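N-acetylglucosaminidase (Paenibacillus barengoltzii, PDB 6INX) probably hydrolyses beta-linked N-acetylglucosamine bonds in glycans as a family 18 glycoside hydrolase. Local coordinates at residues A89-A94 and R138-R143; E271-D274 and V279-W282. All blocks are in the same frame, centred on the assembly; numbering follows the deposited sequence.

Contact 1 (A89-A94 and R138-R143)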
# COMPACT_ATOMS: atom_id res chain seq x y z
N ALA A 89 15.65 1.88 31.70
CA ALA A 89 15.02 3.12 32.14
C ALA A 89 13.53 3.13 31.83
O ALA A 89 12.73 3.58 32.66
CB ALA A 89 15.72 4.32 31.48
N MET A 90 13.15 2.66 30.64
CA MET A 90 11.74 2.57 30.30
C MET A 90 11.01 1.65 31.26
O MET A 90 9.90 1.95 31.70
CB MET A 90 11.56 2.05 28.88
CG MET A 90 11.92 3.07 27.80
SD MET A 90 10.78 4.46 27.71
CE MET A 90 9.37 3.70 26.90
N ALA A 91 11.62 0.51 31.57
CA ALA A 91 11.00 -0.44 32.48
C ALA A 91 10.85 0.16 33.87
O ALA A 91 9.79 0.04 34.50
CB ALA A 91 11.85 -1.71 32.54
N GLU A 92 11.91 0.82 34.36
CA GLU A 92 11.81 1.46 35.67
C GLU A 92 10.72 2.52 35.70
O GLU A 92 10.00 2.66 36.70
CB GLU A 92 13.17 2.09 36.04
CG GLU A 92 14.25 1.06 36.28
CD GLU A 92 15.64 1.65 36.22
OE1 GLU A 92 15.75 2.88 36.17
OE2 GLU A 92 16.62 0.88 36.19
N SER A 93 10.57 3.29 34.61
CA SER A 93 9.59 4.36 34.60
C SER A 93 8.17 3.82 34.48
O SER A 93 7.22 4.47 34.92
CB SER A 93 9.91 5.35 33.48
OG SER A 93 9.74 4.77 32.20
N ALA A 94 8.01 2.63 33.89
CA ALA A 94 6.70 1.99 33.89
C ALA A 94 6.32 1.58 35.30
O ALA A 94 5.17 1.76 35.72
CB ALA A 94 6.72 0.77 32.97
N ARG A 138 8.18 -5.93 30.67
CA ARG A 138 7.37 -6.98 31.28
C ARG A 138 8.06 -7.55 32.51
O ARG A 138 7.42 -7.78 33.53
CB ARG A 138 7.08 -8.08 30.25
CG ARG A 138 6.55 -9.38 30.86
CD ARG A 138 5.30 -9.15 31.69
NE ARG A 138 4.15 -8.94 30.83
CZ ARG A 138 2.95 -8.56 31.26
NH1 ARG A 138 2.73 -8.33 32.55
NH2 ARG A 138 1.97 -8.40 30.38
N GLU A 139 9.37 -7.77 32.43
CA GLU A 139 10.10 -8.28 33.59
C GLU A 139 9.97 -7.35 34.78
O GLU A 139 9.72 -7.80 35.91
CB GLU A 139 11.57 -8.50 33.22
CG GLU A 139 11.77 -9.75 32.38
CD GLU A 139 13.12 -9.79 31.68
OE1 GLU A 139 13.84 -8.77 31.69
OE2 GLU A 139 13.46 -10.85 31.11
N ALA A 140 10.10 -6.04 34.56
CA ALA A 140 10.03 -5.08 35.66
C ALA A 140 8.63 -4.98 36.23
O ALA A 140 8.44 -4.92 37.45
CB ALA A 140 10.50 -3.70 35.19
N LEU A 141 7.62 -4.97 35.35
CA LEU A 141 6.24 -4.90 35.81
C LEU A 141 5.85 -6.16 36.57
O LEU A 141 5.12 -6.08 37.57
CB LEU A 141 5.30 -4.65 34.63
CG LEU A 141 5.36 -3.21 34.11
CD1 LEU A 141 4.69 -3.11 32.75
CD2 LEU A 141 4.72 -2.26 35.11
N ASP A 142 6.34 -7.32 36.14
CA ASP A 142 6.07 -8.56 36.87
C ASP A 142 6.73 -8.55 38.25
O ASP A 142 6.12 -8.99 39.23
CB ASP A 142 6.54 -9.76 36.06
CG ASP A 142 5.55 -10.16 34.97
OD1 ASP A 142 4.47 -9.54 34.87
OD2 ASP A 142 5.88 -11.10 34.23
N ARG A 143 7.95 -8.03 38.34
CA ARG A 143 8.58 -7.91 39.65
C ARG A 143 7.78 -7.01 40.57
O ARG A 143 7.63 -7.29 41.77
CB ARG A 143 10.02 -7.41 39.50
CG ARG A 143 10.98 -8.50 39.04
CD ARG A 143 11.28 -9.49 40.15
NE ARG A 143 11.89 -8.82 41.30
CZ ARG A 143 11.32 -8.70 42.50
NH1 ARG A 143 10.11 -9.22 42.74
NH2 ARG A 143 11.97 -8.06 43.45
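The methyl group of Ala140 sits against that of Ala91, with the two CB atoms 3.6 Å apart, and helices 84-100 and 126-148 approach each other here. This is the backbone's near point too: the CA atoms of Ala91 and Ala140 are 5.7 Å apart, a separation that two such short side chains permit. Ala140 directs its CB at the other helix, and the same atom lies 3.9 Å from Ala91 O, so the methyl also rests against main chain.

One turn further along helix 84-100, the partner is longer. Leu141 CD2 packs 4.2 Å from Ala94 CB, while the CA atoms of these residues stand 7.2 Å apart. The leucine does not aim its CB straight across; with CG anti to the carbonyl carbon (chi1 -75°), the branch end swings nearer and CD2 bridges the wider gap. Elsewhere Ala91 touches Thr136 and Ala94 touches Met137, extending the interface along helix 126-148, and Leu141 also meets Leu154 of strand 153-159.

The polar bonds nearby lie within each helix or run to other parts of the chain. Ser93 OG donates to Met90 O at 2.9 Å, on the same face of that carbonyl as Ala94 N. Arg138 NH1 forms a salt bridge with Asp142 OD1 at 3.1 Å, and NH2 forms another with Asp178.

Both helices belong to the outer layer of the family's (beta/alpha)8 barrel, flanking strand 105-109 in sequence. With methyls and one leucine branch doing the touching, the contact implies close apolar association governed by shape, without directional bonds between the segments.

Contact 2 (E271-D274 and V279-W282)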
# COMPACT_ATOMS: atom_id res chain seq x y z
N GLU A 271 -23.92 17.29 11.24
CA GLU A 271 -23.75 18.15 10.07
C GLU A 271 -23.60 17.40 8.74
O GLU A 271 -23.81 18.03 7.70
CB GLU A 271 -22.53 19.07 10.28
CG GLU A 271 -22.10 19.95 9.10
CD GLU A 271 -22.83 21.28 9.05
OE1 GLU A 271 -22.44 22.14 8.22
OE2 GLU A 271 -23.78 21.47 9.84
N TYR A 272 -23.30 16.11 8.74
CA TYR A 272 -22.89 15.49 7.48
C TYR A 272 -23.73 14.29 7.06
O TYR A 272 -24.01 14.14 5.87
CB TYR A 272 -21.42 15.05 7.55
CG TYR A 272 -20.43 16.19 7.51
CD1 TYR A 272 -20.10 16.89 8.67
CD2 TYR A 272 -19.81 16.56 6.33
CE1 TYR A 272 -19.19 17.93 8.65
CE2 TYR A 272 -18.89 17.60 6.29
CZ TYR A 272 -18.58 18.27 7.46
OH TYR A 272 -17.67 19.31 7.46
N ILE A 273 -24.12 13.42 7.99
CA ILE A 273 -24.77 12.17 7.60
C ILE A 273 -26.15 12.49 7.04
O ILE A 273 -27.03 12.97 7.77
CB ILE A 273 -24.85 11.17 8.76
CG1 ILE A 273 -23.45 10.76 9.21
CG2 ILE A 273 -25.66 9.95 8.33
CD1 ILE A 273 -23.43 9.94 10.50
N ASP A 274 -26.35 12.24 5.75
CA ASP A 274 -27.61 12.54 5.06
C ASP A 274 -28.07 13.98 5.29
O ASP A 274 -29.25 14.25 5.55
CB ASP A 274 -28.68 11.51 5.39
CG ASP A 274 -28.40 10.17 4.75
OD1 ASP A 274 -28.00 10.16 3.56
OD2 ASP A 274 -28.60 9.13 5.41
N VAL A 279 -24.64 12.33 1.00
CA VAL A 279 -25.46 11.13 1.01
C VAL A 279 -24.67 10.00 1.68
O VAL A 279 -23.49 9.81 1.38
CB VAL A 279 -25.86 10.74 -0.42
CG1 VAL A 279 -26.71 9.48 -0.40
CG2 VAL A 279 -26.60 11.89 -1.08
N ARG A 280 -25.32 9.27 2.58
CA ARG A 280 -24.71 8.09 3.16
C ARG A 280 -24.91 6.88 2.25
O ARG A 280 -26.04 6.58 1.83
CB ARG A 280 -25.27 7.79 4.55
CG ARG A 280 -24.72 6.50 5.16
CD ARG A 280 -25.50 6.12 6.39
NE ARG A 280 -24.96 4.97 7.12
CZ ARG A 280 -25.25 3.69 6.87
NH1 ARG A 280 -26.06 3.36 5.86
NH2 ARG A 280 -24.72 2.73 7.61
N TYR A 281 -23.82 6.20 1.96
CA TYR A 281 -23.82 4.94 1.24
C TYR A 281 -23.27 3.85 2.13
O TYR A 281 -22.50 4.11 3.06
CB TYR A 281 -22.98 5.05 -0.03
CG TYR A 281 -23.50 6.12 -0.97
CD1 TYR A 281 -24.67 5.90 -1.71
CD2 TYR A 281 -22.86 7.33 -1.10
CE1 TYR A 281 -25.15 6.87 -2.55
CE2 TYR A 281 -23.33 8.31 -1.95
CZ TYR A 281 -24.48 8.07 -2.68
OH TYR A 281 -24.97 9.04 -3.52
N TRP A 282 -23.70 2.62 1.88
CA TRP A 282 -23.23 1.45 2.60
C TRP A 282 -22.50 0.54 1.62
O TRP A 282 -23.05 0.18 0.57
CB TRP A 282 -24.39 0.70 3.26
CG TRP A 282 -23.99 -0.56 3.97
CD1 TRP A 282 -24.21 -1.84 3.56
CD2 TRP A 282 -23.27 -0.66 5.22
NE1 TRP A 282 -23.68 -2.73 4.47
CE2 TRP A 282 -23.10 -2.03 5.49
CE3 TRP A 282 -22.76 0.28 6.12
CZ2 TRP A 282 -22.45 -2.49 6.64
CZ3 TRP A 282 -22.11 -0.19 7.26
CH2 TRP A 282 -21.97 -1.55 7.50
O HOH W 1 -28.55 8.00 1.98
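A side-chain-to-backbone hydrogen bond at the protein surface joins the loop after helix 265-272 to the start of strand 279-283, in the small antiparallel sheet inserted between the last two barrel strands. Arg280 N donates to Asp274 OD1 over 3.0 Å, nearly straight at 175°. The N-H reaches the oxygen from above the carboxylate plane, 48° out of it. Asp274 has a left-handed backbone conformation, and its CG stands anti to the carbonyl carbon, bringing the carboxylate round to the strand.

OD1 accepts a second bond, from a water at 2.7 Å. That water also donates to Arg280 O at 2.9 Å, so one carboxylate oxygen serves the N-H directly and the carbonyl through solvent. OD2 of Asp274 lies 3.7 Å from Arg280 CB, a van der Waals contact of a polar oxygen with an aliphatic carbon.

The two charged groups do not pair: Asp274 OD2 remains 5.8 Å from Arg280 NE. Arg280 has CG anti to its N (chi1 176°) and is extended on to NE, carrying the guanidinium past the aspartate to a salt bridge with Asp302. On the way its CD passes 4.3 Å from Ile273 CG2, a light apolar touch.

Strand 279-283 is outermost in its sheet within the chain. Val279 and Tyr281 bond through their backbones to Phe292 and Tyr290 of strand 288-292, while the intervening Arg280 presents its backbone N to Asp274. The arginine stem packs on Pro289 and Leu291 of that strand and reaches Met304 of helix 303-316, and Tyr272 sets its ring edge-to-face with that of Phe278.

From the N terminus, after the first three barrel strands the chain forms helix 84-100, passes through strand 105-109 and returns along helix 126-148; contact 1 then closes a loop with 43 residues between its segments, joining successive outer helices of the barrel. The chain goes on through further barrel strands before entering the inserted antiparallel sheet. There contact 2 closes a short loop, with four residues between its segments, linking helix 265-272 and strand 279-283. The two loops therefore lie in series, neither crossing nor enclosing the other. Their centres are 47 Å apart, on opposite sides of the chain's centre: contact 1 belongs to the barrel's outer layer, contact 2 to the inserted region.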